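Local coordinates for coat protein (Sulfolobus turreted icosahedral virus, PDB 2BBD) that forms the major building block of the icosahedral capsid of an archaeal virus and probably encloses its genome by packing as double jelly-roll subunits, at residues Y217-T222 / N304-Y309; S40-G45 / S145-F150; F29-R34 / T153-R158; Q209-Q214 / I273-Y278. All coordinates share one frame; numbering follows the deposited sequence.

Contact 1: residues Y217-T222 / N304-Y309; sequences YVINST and NVYSLY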
# COMPACT_ATOMS: atom_id res chain seq x y z
N TYR A 217 -10.57 -3.45 0.36
CA TYR A 217 -11.44 -3.08 -0.74
C TYR A 217 -11.95 -4.35 -1.37
O TYR A 217 -11.29 -5.39 -1.33
CB TYR A 217 -10.75 -2.18 -1.77
CG TYR A 217 -9.50 -2.74 -2.41
CD1 TYR A 217 -8.28 -2.68 -1.76
CD2 TYR A 217 -9.55 -3.27 -3.70
CE1 TYR A 217 -7.11 -3.13 -2.38
CE2 TYR A 217 -8.38 -3.72 -4.33
CZ TYR A 217 -7.17 -3.65 -3.67
OH TYR A 217 -6.00 -4.07 -4.28
N VAL A 218 -13.16 -4.27 -1.92
CA VAL A 218 -13.82 -5.42 -2.51
C VAL A 218 -14.17 -5.24 -3.98
O VAL A 218 -14.62 -4.17 -4.39
CB VAL A 218 -15.09 -5.74 -1.68
CG1 VAL A 218 -15.73 -6.99 -2.18
CG2 VAL A 218 -14.71 -5.88 -0.21
N ILE A 219 -13.97 -6.28 -4.77
CA ILE A 219 -14.26 -6.22 -6.19
C ILE A 219 -15.46 -7.07 -6.59
O ILE A 219 -15.52 -8.27 -6.30
CB ILE A 219 -13.04 -6.70 -7.03
CG1 ILE A 219 -11.80 -5.86 -6.72
CG2 ILE A 219 -13.39 -6.63 -8.51
CD1 ILE A 219 -11.94 -4.38 -7.02
N ASN A 220 -16.40 -6.43 -7.27
CA ASN A 220 -17.62 -7.09 -7.76
C ASN A 220 -17.33 -7.40 -9.24
O ASN A 220 -16.83 -6.54 -9.97
CB ASN A 220 -18.80 -6.11 -7.60
CG ASN A 220 -20.10 -6.65 -8.16
OD1 ASN A 220 -20.26 -6.81 -9.37
ND2 ASN A 220 -21.05 -6.92 -7.27
N SER A 221 -17.64 -8.62 -9.67
CA SER A 221 -17.38 -9.04 -11.05
C SER A 221 -18.09 -8.21 -12.13
O SER A 221 -17.72 -8.27 -13.30
CB SER A 221 -17.75 -10.52 -11.24
OG SER A 221 -19.15 -10.70 -11.26
N THR A 222 -19.10 -7.44 -11.74
CA THR A 222 -19.83 -6.62 -12.71
C THR A 222 -19.47 -5.14 -12.61
O THR A 222 -19.15 -4.49 -13.60
CB THR A 222 -21.37 -6.74 -12.52
OG1 THR A 222 -21.81 -8.04 -12.93
CG2 THR A 222 -22.10 -5.69 -13.34
N ASN A 304 -14.33 -10.70 -4.54
CA ASN A 304 -12.96 -11.00 -4.20
C ASN A 304 -12.54 -9.85 -3.29
O ASN A 304 -12.85 -8.69 -3.54
CB ASN A 304 -12.11 -11.08 -5.47
CG ASN A 304 -12.42 -12.32 -6.29
OD1 ASN A 304 -12.73 -13.37 -5.73
ND2 ASN A 304 -12.33 -12.21 -7.60
N VAL A 305 -11.86 -10.19 -2.20
CA VAL A 305 -11.43 -9.22 -1.21
C VAL A 305 -9.92 -8.99 -1.20
O VAL A 305 -9.13 -9.93 -1.31
CB VAL A 305 -11.87 -9.66 0.21
CG1 VAL A 305 -11.53 -8.57 1.23
CG2 VAL A 305 -13.37 -9.99 0.21
N TYR A 306 -9.53 -7.73 -1.04
CA TYR A 306 -8.13 -7.37 -1.00
C TYR A 306 -7.79 -6.61 0.26
O TYR A 306 -8.42 -5.61 0.59
CB TYR A 306 -7.78 -6.54 -2.22
CG TYR A 306 -7.96 -7.35 -3.47
CD1 TYR A 306 -6.98 -8.25 -3.89
CD2 TYR A 306 -9.14 -7.27 -4.20
CE1 TYR A 306 -7.18 -9.06 -4.99
CE2 TYR A 306 -9.35 -8.07 -5.30
CZ TYR A 306 -8.37 -8.97 -5.70
OH TYR A 306 -8.60 -9.77 -6.78
N SER A 307 -6.78 -7.11 0.97
CA SER A 307 -6.35 -6.49 2.21
C SER A 307 -4.89 -6.04 2.14
O SER A 307 -3.97 -6.86 1.99
CB SER A 307 -6.52 -7.48 3.36
OG SER A 307 -6.04 -6.94 4.57
N LEU A 308 -4.68 -4.73 2.22
CA LEU A 308 -3.34 -4.17 2.19
C LEU A 308 -2.97 -3.79 3.62
O LEU A 308 -3.54 -2.84 4.20
CB LEU A 308 -3.29 -2.94 1.27
CG LEU A 308 -1.90 -2.35 0.96
CD1 LEU A 308 -2.00 -1.43 -0.24
CD2 LEU A 308 -1.37 -1.60 2.16
N TYR A 309 -2.03 -4.53 4.19
CA TYR A 309 -1.58 -4.31 5.56
C TYR A 309 -0.42 -3.36 5.73
O TYR A 309 0.70 -3.61 5.26
CB TYR A 309 -1.20 -5.64 6.18
CG TYR A 309 -2.36 -6.57 6.38
CD1 TYR A 309 -3.31 -6.33 7.37
CD2 TYR A 309 -2.50 -7.71 5.59
CE1 TYR A 309 -4.36 -7.21 7.57
CE2 TYR A 309 -3.54 -8.59 5.78
CZ TYR A 309 -4.47 -8.34 6.78
OH TYR A 309 -5.49 -9.22 6.98
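Y306 reaches across to Y217 mainly with its CB: that methylene sits over one face of the Y217 ring, offset toward the rim, with Y306 CB 3.3 Å from Y217 CZ. This is a CH-pi contact, the CB lying 20° off the ring normal. The start of the Y306 ring, CG and CD2, follows farther out near Y217 CE2. The two aromatic planes are close to parallel, 22° apart, but offset enough that little of one ring lies over the other. The Y217 torsion explains the meeting: CG stands between its own backbone N and carbonyl carbon (chi1 58°), which swings the ring back under its neighbour. The far end of Y217 leaves the pair, its hydroxyl hydrogen-bonding to E187. I219 meets Y306 at another part of the ring, CG1 at its edge, 3.6 Å from Y306 CE2.

Underneath, strands 210-219 and 303-313 run antiparallel as neighbours in the larger sheet of the chain, within the C-terminal of two jelly rolls. Y217 with Y306 and I219 with N304 are hydrogen-bonded pairs, and the straightest bond takes I219 N to N304 O over 2.9 Å. V218 and V305 form the non-hydrogen-bonded pair between them and turn to the opposite face of the sheet, where their CG2 methyls lie 4.3 Å apart; V305 there also packs on Y295 and L297. Further along, N220 OD1 takes the backbone N of T222 at 2.7 Å in an Asx turn. N304 turns its OD1 to the backbone N of N192.

Contact 2: residues S40-G45 / S145-F150; sequences SISNSG and SINASF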
# COMPACT_ATOMS: atom_id res chain seq x y z
N SER A 40 1.51 10.70 -21.19
CA SER A 40 0.21 10.92 -21.79
C SER A 40 -0.44 9.62 -22.21
O SER A 40 0.20 8.57 -22.25
CB SER A 40 0.33 11.82 -23.02
OG SER A 40 0.94 11.12 -24.08
N ILE A 41 -1.74 9.72 -22.50
CA ILE A 41 -2.53 8.60 -22.98
C ILE A 41 -3.11 9.10 -24.30
O ILE A 41 -3.72 10.16 -24.35
CB ILE A 41 -3.67 8.24 -21.98
CG1 ILE A 41 -3.05 7.71 -20.68
CG2 ILE A 41 -4.60 7.18 -22.61
CD1 ILE A 41 -4.06 7.41 -19.58
N SER A 42 -2.90 8.33 -25.36
CA SER A 42 -3.37 8.72 -26.68
C SER A 42 -4.41 7.82 -27.30
O SER A 42 -4.45 6.62 -27.03
CB SER A 42 -2.19 8.83 -27.65
OG SER A 42 -1.42 9.98 -27.37
N ASN A 43 -5.25 8.42 -28.15
CA ASN A 43 -6.30 7.70 -28.85
C ASN A 43 -6.14 7.98 -30.35
O ASN A 43 -6.31 9.11 -30.80
CB ASN A 43 -7.68 8.19 -28.39
CG ASN A 43 -8.83 7.53 -29.14
OD1 ASN A 43 -8.63 6.62 -29.95
ND2 ASN A 43 -10.05 7.99 -28.87
N SER A 44 -5.79 6.95 -31.11
CA SER A 44 -5.62 7.12 -32.55
C SER A 44 -6.82 6.56 -33.30
O SER A 44 -6.83 6.52 -34.53
CB SER A 44 -4.33 6.45 -33.02
OG SER A 44 -4.36 5.06 -32.78
N GLY A 45 -7.84 6.14 -32.55
CA GLY A 45 -9.04 5.59 -33.16
C GLY A 45 -9.90 6.67 -33.80
O GLY A 45 -9.49 7.83 -33.90
N SER A 145 -3.26 4.21 -26.11
CA SER A 145 -1.85 3.87 -25.96
C SER A 145 -1.29 4.76 -24.85
O SER A 145 -1.73 5.89 -24.68
CB SER A 145 -1.11 4.12 -27.27
OG SER A 145 -1.18 5.48 -27.65
N ILE A 146 -0.32 4.23 -24.10
CA ILE A 146 0.31 4.97 -23.00
C ILE A 146 1.70 5.43 -23.43
O ILE A 146 2.51 4.63 -23.90
CB ILE A 146 0.47 4.07 -21.74
CG1 ILE A 146 -0.90 3.62 -21.24
CG2 ILE A 146 1.22 4.81 -20.65
CD1 ILE A 146 -1.78 4.74 -20.82
N ASN A 147 1.97 6.72 -23.28
CA ASN A 147 3.27 7.28 -23.64
C ASN A 147 3.80 7.98 -22.37
O ASN A 147 3.57 9.17 -22.17
CB ASN A 147 3.09 8.28 -24.79
CG ASN A 147 2.00 7.85 -25.78
OD1 ASN A 147 0.99 8.55 -25.95
ND2 ASN A 147 2.18 6.70 -26.41
N ALA A 148 4.51 7.23 -21.53
CA ALA A 148 5.02 7.78 -20.28
C ALA A 148 6.23 7.03 -19.71
O ALA A 148 6.65 5.99 -20.23
CB ALA A 148 3.88 7.79 -19.24
N SER A 149 6.77 7.58 -18.63
CA SER A 149 7.93 7.01 -17.93
C SER A 149 7.78 7.17 -16.42
O SER A 149 7.06 8.06 -15.94
CB SER A 149 9.22 7.72 -18.36
OG SER A 149 9.51 7.53 -19.74
N PHE A 150 8.47 6.32 -15.68
CA PHE A 150 8.47 6.37 -14.23
C PHE A 150 9.66 7.19 -13.76
O PHE A 150 10.79 6.95 -14.19
CB PHE A 150 8.61 4.99 -13.61
CG PHE A 150 7.41 4.11 -13.80
CD1 PHE A 150 7.37 3.17 -14.81
CD2 PHE A 150 6.33 4.21 -12.92
CE1 PHE A 150 6.26 2.32 -14.95
CE2 PHE A 150 5.22 3.37 -13.05
CZ PHE A 150 5.19 2.42 -14.07
O HOH W 1 -2.88 5.48 -29.67
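N147 OD1 collects two serine hydroxyls from the facing strand. S42 OG donates to it over 3.1 Å, arriving nearly in line with the amide C=O, while S40 OG gives a second, weak bond at 3.2 Å. S40 and S42 are two residues apart on one face of the sheet, and the N147 side chain leans over to reach both; its chi1 of -35° brings the amide toward them.

The backbone groups pair off in two antiparallel hydrogen-bonded pairs, S40 with N147 and S42 with S145. S40 N gives to N147 O over 2.7 Å, and N147 N returns to S40 O over 2.8 Å; S42 N to S145 O and S145 N to S42 O are both 2.8 Å. At the end of the pairing a water lies 2.6 Å from S145 OG and also donates a weak bond to S42 O, so that carbonyl has two partners. Past it, N43 OD1 accepts from G45 N in an Asx turn, and N43 ND2 bonds to the carbonyls of A47 and V104.

On the opposite face the chemistry changes: I41 and I146 lie side by side, with I41 CG1 and I146 CD1 tightly packed, and both side chains touch strand 108-123. This end of the two strands is therefore amphipathic, a face of hydroxyls and an amide held by directional bonds backed by a face of aliphatic packing.

Contact 3: residues F29-R34 / T153-R158; sequences FIRKIR and TITYER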
# COMPACT_ATOMS: atom_id res chain seq x y z
N PHE A 29 20.74 6.95 4.74
CA PHE A 29 19.55 6.28 5.23
C PHE A 29 18.41 6.81 4.36
O PHE A 29 18.47 7.95 3.88
CB PHE A 29 19.30 6.62 6.71
CG PHE A 29 20.08 5.76 7.68
CD1 PHE A 29 19.57 5.48 8.94
CD2 PHE A 29 21.32 5.22 7.32
CE1 PHE A 29 20.29 4.68 9.85
CE2 PHE A 29 22.05 4.42 8.22
CZ PHE A 29 21.53 4.15 9.49
N ILE A 30 17.37 6.01 4.16
CA ILE A 30 16.24 6.39 3.32
C ILE A 30 14.94 6.47 4.11
O ILE A 30 14.55 5.50 4.76
CB ILE A 30 16.08 5.38 2.16
CG1 ILE A 30 17.32 5.42 1.27
CG2 ILE A 30 14.80 5.67 1.37
CD1 ILE A 30 17.42 4.26 0.27
N ARG A 31 14.26 7.61 4.04
CA ARG A 31 12.99 7.78 4.74
C ARG A 31 11.83 7.41 3.81
O ARG A 31 10.81 6.88 4.25
CB ARG A 31 12.85 9.21 5.25
CG ARG A 31 13.84 9.58 6.34
CD ARG A 31 13.63 11.00 6.77
NE ARG A 31 12.36 11.14 7.49
CZ ARG A 31 12.18 10.74 8.74
NH1 ARG A 31 13.19 10.19 9.41
NH2 ARG A 31 11.00 10.86 9.32
N LYS A 32 11.99 7.69 2.52
CA LYS A 32 10.94 7.32 1.58
C LYS A 32 11.36 7.33 0.11
O LYS A 32 12.40 7.86 -0.26
CB LYS A 32 9.70 8.20 1.78
CG LYS A 32 9.75 9.61 1.23
CD LYS A 32 8.35 10.25 1.32
CE LYS A 32 8.32 11.69 0.80
NZ LYS A 32 8.52 11.79 -0.68
N ILE A 33 10.53 6.69 -0.70
CA ILE A 33 10.75 6.61 -2.13
C ILE A 33 9.47 7.04 -2.82
O ILE A 33 8.39 6.55 -2.50
CB ILE A 33 11.11 5.18 -2.57
CG1 ILE A 33 12.44 4.76 -1.94
CG2 ILE A 33 11.17 5.12 -4.09
CD1 ILE A 33 12.77 3.28 -2.16
N ARG A 34 9.59 7.95 -3.77
CA ARG A 34 8.44 8.42 -4.52
C ARG A 34 8.54 7.94 -5.96
O ARG A 34 9.62 7.96 -6.56
CB ARG A 34 8.37 9.94 -4.49
CG ARG A 34 7.33 10.51 -5.45
CD ARG A 34 7.42 12.02 -5.53
NE ARG A 34 6.96 12.67 -4.31
CZ ARG A 34 7.04 13.97 -4.09
NH1 ARG A 34 7.57 14.77 -5.01
NH2 ARG A 34 6.58 14.49 -2.95
N THR A 153 12.02 9.30 -7.00
CA THR A 153 12.54 10.35 -6.13
C THR A 153 12.78 9.78 -4.74
O THR A 153 11.90 9.16 -4.14
CB THR A 153 11.58 11.53 -6.05
OG1 THR A 153 11.42 12.09 -7.36
CG2 THR A 153 12.13 12.60 -5.14
N ILE A 154 13.97 9.99 -4.21
CA ILE A 154 14.30 9.43 -2.91
C ILE A 154 14.52 10.47 -1.83
O ILE A 154 15.19 11.49 -2.04
CB ILE A 154 15.55 8.54 -3.04
CG1 ILE A 154 15.28 7.47 -4.11
CG2 ILE A 154 15.89 7.87 -1.71
CD1 ILE A 154 16.51 6.78 -4.58
N THR A 155 13.93 10.22 -0.67
CA THR A 155 14.11 11.11 0.47
C THR A 155 15.13 10.41 1.38
O THR A 155 14.89 9.31 1.86
CB THR A 155 12.80 11.34 1.24
OG1 THR A 155 11.88 12.07 0.42
CG2 THR A 155 13.09 12.15 2.50
N TYR A 156 16.27 11.06 1.58
CA TYR A 156 17.33 10.50 2.41
C TYR A 156 17.41 11.21 3.74
O TYR A 156 16.77 12.23 3.96
CB TYR A 156 18.70 10.66 1.75
CG TYR A 156 18.94 9.80 0.54
CD1 TYR A 156 18.89 10.33 -0.74
CD2 TYR A 156 19.26 8.45 0.68
CE1 TYR A 156 19.16 9.54 -1.85
CE2 TYR A 156 19.52 7.65 -0.42
CZ TYR A 156 19.47 8.21 -1.68
OH TYR A 156 19.71 7.41 -2.78
N GLU A 157 18.21 10.65 4.63
CA GLU A 157 18.49 11.26 5.91
C GLU A 157 19.94 10.90 6.19
O GLU A 157 20.33 9.73 6.14
CB GLU A 157 17.60 10.72 7.04
CG GLU A 157 17.69 11.58 8.30
CD GLU A 157 16.87 11.06 9.46
OE1 GLU A 157 15.71 10.65 9.24
OE2 GLU A 157 17.38 11.07 10.59
N ARG A 158 20.74 11.92 6.44
CA ARG A 158 22.14 11.71 6.72
C ARG A 158 22.26 11.39 8.21
O ARG A 158 22.25 12.28 9.05
CB ARG A 158 22.95 12.95 6.35
CG ARG A 158 24.41 12.84 6.73
CD ARG A 158 25.25 13.88 6.02
NE ARG A 158 26.57 14.00 6.64
CZ ARG A 158 26.79 14.64 7.79
NH1 ARG A 158 25.78 15.21 8.43
NH2 ARG A 158 28.01 14.70 8.29
O HOH W 2 10.76 10.85 -1.76
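F29 O meets the Y156 ring at its edge, in plane, 3.3 Å from Y156 CD2, while the CG2 methyl of I154 lies over one face of the ring, offset toward the rim. I30 lies alongside the ring, pointing the same way, and touches it obliquely through CG1, 3.6 Å from Y156 CE2. The hydroxyl of Y156 bonds to P25 O. On the same face of the sheet, I30 CG2 meets I154 CG2.

The other flat groups belong to R31 and E157. E157 OE1 lies at the edge of the guanidinium, tilted somewhat from its plane, and R31 NH1 approaches it at 2.6 Å nearly along the C-O axis; the two planes stand 38° apart. The R31 chain bends at chi3 (69°) to bring NH1 back to a glutamate that reaches out extended. E157 OE2 has partners of its own in R122 and the amino end of G1.

K32 folds across T155, its CG 3.4 Å from T155 OG1. A water joins K32 NZ, T155 OG1 and T153 O, and K32 NZ also makes a salt bridge to E117, while T155 OG1 bonds to T5.

T155 O faces both R31 and K32, accepting from R31 N at 2.8 Å and more weakly from K32 N at 3.4 Å. That is a classic beta bulge: the register slips by one residue, and the chain turns a corner at R31 while strands 29-43 and 145-158 stay paired, antiparallel, in the N-terminal jelly roll of a double jelly-roll coat protein.

Contact 4: residues Q209-Q214 / I273-Y278; sequences QIYKRQ and IDFRKY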
# COMPACT_ATOMS: atom_id res chain seq x y z
N GLN A 209 4.57 -9.46 13.24
CA GLN A 209 4.61 -8.06 12.82
C GLN A 209 3.66 -7.24 13.67
O GLN A 209 2.82 -7.78 14.40
CB GLN A 209 4.23 -7.94 11.34
CG GLN A 209 2.82 -8.43 11.01
CD GLN A 209 2.52 -8.43 9.51
OE1 GLN A 209 1.91 -7.50 8.99
NE2 GLN A 209 2.94 -9.49 8.82
N ILE A 210 3.80 -5.92 13.58
CA ILE A 210 2.96 -4.99 14.32
C ILE A 210 2.07 -4.31 13.29
O ILE A 210 2.57 -3.66 12.36
CB ILE A 210 3.85 -3.96 15.05
CG1 ILE A 210 4.78 -4.70 16.03
CG2 ILE A 210 2.99 -2.96 15.80
CD1 ILE A 210 5.91 -3.86 16.57
N TYR A 211 0.75 -4.48 13.44
CA TYR A 211 -0.24 -3.91 12.51
C TYR A 211 -0.65 -2.49 12.87
O TYR A 211 -1.13 -2.22 13.97
CB TYR A 211 -1.48 -4.80 12.47
CG TYR A 211 -1.23 -6.14 11.83
CD1 TYR A 211 -1.63 -6.40 10.52
CD2 TYR A 211 -0.57 -7.16 12.53
CE1 TYR A 211 -1.38 -7.63 9.92
CE2 TYR A 211 -0.31 -8.39 11.94
CZ TYR A 211 -0.72 -8.62 10.63
OH TYR A 211 -0.43 -9.83 10.04
N LYS A 212 -0.46 -1.58 11.92
CA LYS A 212 -0.83 -0.19 12.15
C LYS A 212 -2.21 0.06 11.55
O LYS A 212 -3.13 0.50 12.24
CB LYS A 212 0.21 0.74 11.53
CG LYS A 212 -0.11 2.21 11.71
CD LYS A 212 0.99 3.10 11.13
CE LYS A 212 0.61 4.56 11.21
NZ LYS A 212 1.56 5.44 10.47
N ARG A 213 -2.37 -0.23 10.27
CA ARG A 213 -3.67 -0.04 9.64
C ARG A 213 -3.90 -1.01 8.50
O ARG A 213 -2.96 -1.51 7.89
CB ARG A 213 -3.83 1.40 9.15
CG ARG A 213 -2.89 1.80 8.04
CD ARG A 213 -3.01 3.27 7.76
NE ARG A 213 -2.81 4.04 8.99
CZ ARG A 213 -2.34 5.28 9.03
NH1 ARG A 213 -2.02 5.91 7.90
NH2 ARG A 213 -2.17 5.89 10.20
N GLN A 214 -5.17 -1.29 8.24
CA GLN A 214 -5.55 -2.22 7.20
C GLN A 214 -6.48 -1.58 6.19
O GLN A 214 -7.54 -1.05 6.56
CB GLN A 214 -6.23 -3.44 7.81
CG GLN A 214 -6.60 -4.52 6.82
CD GLN A 214 -7.54 -5.53 7.42
OE1 GLN A 214 -7.78 -6.60 6.85
NE2 GLN A 214 -8.10 -5.20 8.58
N ILE A 273 -8.93 0.42 8.40
CA ILE A 273 -9.06 0.12 9.82
C ILE A 273 -7.80 0.55 10.54
O ILE A 273 -6.76 -0.10 10.41
CB ILE A 273 -9.23 -1.39 10.11
CG1 ILE A 273 -10.55 -1.91 9.55
CG2 ILE A 273 -9.13 -1.65 11.60
CD1 ILE A 273 -10.51 -2.18 8.06
N ASP A 274 -7.88 1.65 11.28
CA ASP A 274 -6.73 2.10 12.05
C ASP A 274 -6.83 1.39 13.39
O ASP A 274 -7.63 1.76 14.25
CB ASP A 274 -6.75 3.61 12.25
CG ASP A 274 -6.46 4.37 10.96
OD1 ASP A 274 -7.41 4.69 10.22
OD2 ASP A 274 -5.27 4.63 10.69
N PHE A 275 -6.02 0.34 13.55
CA PHE A 275 -6.03 -0.47 14.76
C PHE A 275 -5.91 0.28 16.09
O PHE A 275 -6.58 -0.09 17.05
CB PHE A 275 -4.96 -1.55 14.64
CG PHE A 275 -5.20 -2.51 13.50
CD1 PHE A 275 -6.28 -3.38 13.52
CD2 PHE A 275 -4.37 -2.50 12.38
CE1 PHE A 275 -6.54 -4.25 12.45
CE2 PHE A 275 -4.61 -3.35 11.30
CZ PHE A 275 -5.70 -4.23 11.33
N ARG A 276 -5.08 1.31 16.16
CA ARG A 276 -4.92 2.05 17.41
C ARG A 276 -6.24 2.64 17.89
O ARG A 276 -6.37 3.01 19.05
CB ARG A 276 -3.89 3.17 17.26
CG ARG A 276 -4.31 4.26 16.30
CD ARG A 276 -3.41 5.48 16.42
NE ARG A 276 -3.71 6.48 15.39
CZ ARG A 276 -4.93 6.97 15.15
NH1 ARG A 276 -5.98 6.56 15.86
NH2 ARG A 276 -5.09 7.87 14.18
N LYS A 277 -7.21 2.74 16.99
CA LYS A 277 -8.51 3.28 17.34
C LYS A 277 -9.36 2.23 18.05
O LYS A 277 -10.45 2.53 18.55
CB LYS A 277 -9.26 3.76 16.09
CG LYS A 277 -8.71 5.03 15.45
CD LYS A 277 -9.56 5.40 14.25
CE LYS A 277 -9.01 6.61 13.51
NZ LYS A 277 -9.07 7.86 14.30
N TYR A 278 -8.87 0.99 18.08
CA TYR A 278 -9.61 -0.09 18.72
C TYR A 278 -8.75 -0.86 19.72
O TYR A 278 -9.24 -1.72 20.44
CB TYR A 278 -10.15 -1.05 17.66
CG TYR A 278 -11.09 -0.39 16.68
CD1 TYR A 278 -10.60 0.30 15.57
CD2 TYR A 278 -12.47 -0.45 16.87
CE1 TYR A 278 -11.47 0.92 14.68
CE2 TYR A 278 -13.34 0.17 15.98
CZ TYR A 278 -12.84 0.85 14.89
OH TYR A 278 -13.71 1.48 14.04
O HOH W 3 -3.02 1.76 14.48
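K212 O is gripped by two donors of this contact: F275 N, at 3.2 Å, and a water at 2.6 Å. The same water accepts from R276 N, so it bridges the strand to the 3-10 turn at 275-277. Two residues on, Q214 and I273 form an antiparallel hydrogen-bonded pair, with I273 N 2.7 Å from Q214 O.

F275 lays its ring along Y211-Q214. R213 N lies at the ring edge, Y211 CB packs on CE2 at 3.6 Å, and Q214 CB lies as close to CZ. The Q214 amide runs nearly parallel to the ring, 19° between planes, while its NE2 bonds to Y233. On the opposite face R213 and D274 point the same way, and R213 NE makes a salt bridge to D274 OD2 at 3.0 Å. R213 CG stands between its backbone N and carbonyl carbon (chi1 65°) and the chain bends at chi3, which brings NE to that oxygen. The guanidinium and carboxylate are steeply turned, 69° apart. D274 OD1 bonds to Y261.

Strand 210-219 lies between 303-313 and 270-284. K212 and R213 form a classic bulge opposite V310 of 303-313, and helix 250-261 packs on R213, I273 and D274.

Overall arrangement
Contacts 2 and 3 are two ends of one pairing, strands 29-43 and 145-158, with centres about 30 Å apart; contact 2 lies farther out, about 25 Å from the chain centre. Contacts 1 and 4 share strand 210-219 in the other large sheet. Their centres are about 19 Å apart, and they touch: S307 OG of contact 1 lies 2.9 Å from Q214 OE1 of contact 4, a probable hydrogen bond, and the rings of Y309 and Y211 meet edge-to-face. Contacts 1 and 3 lie on opposite sides of the chain centre, nearest atoms about 13 Å apart. A methylpentanediol, probably from crystallisation, lies beside the side chain of N304; one likewise approaches K212.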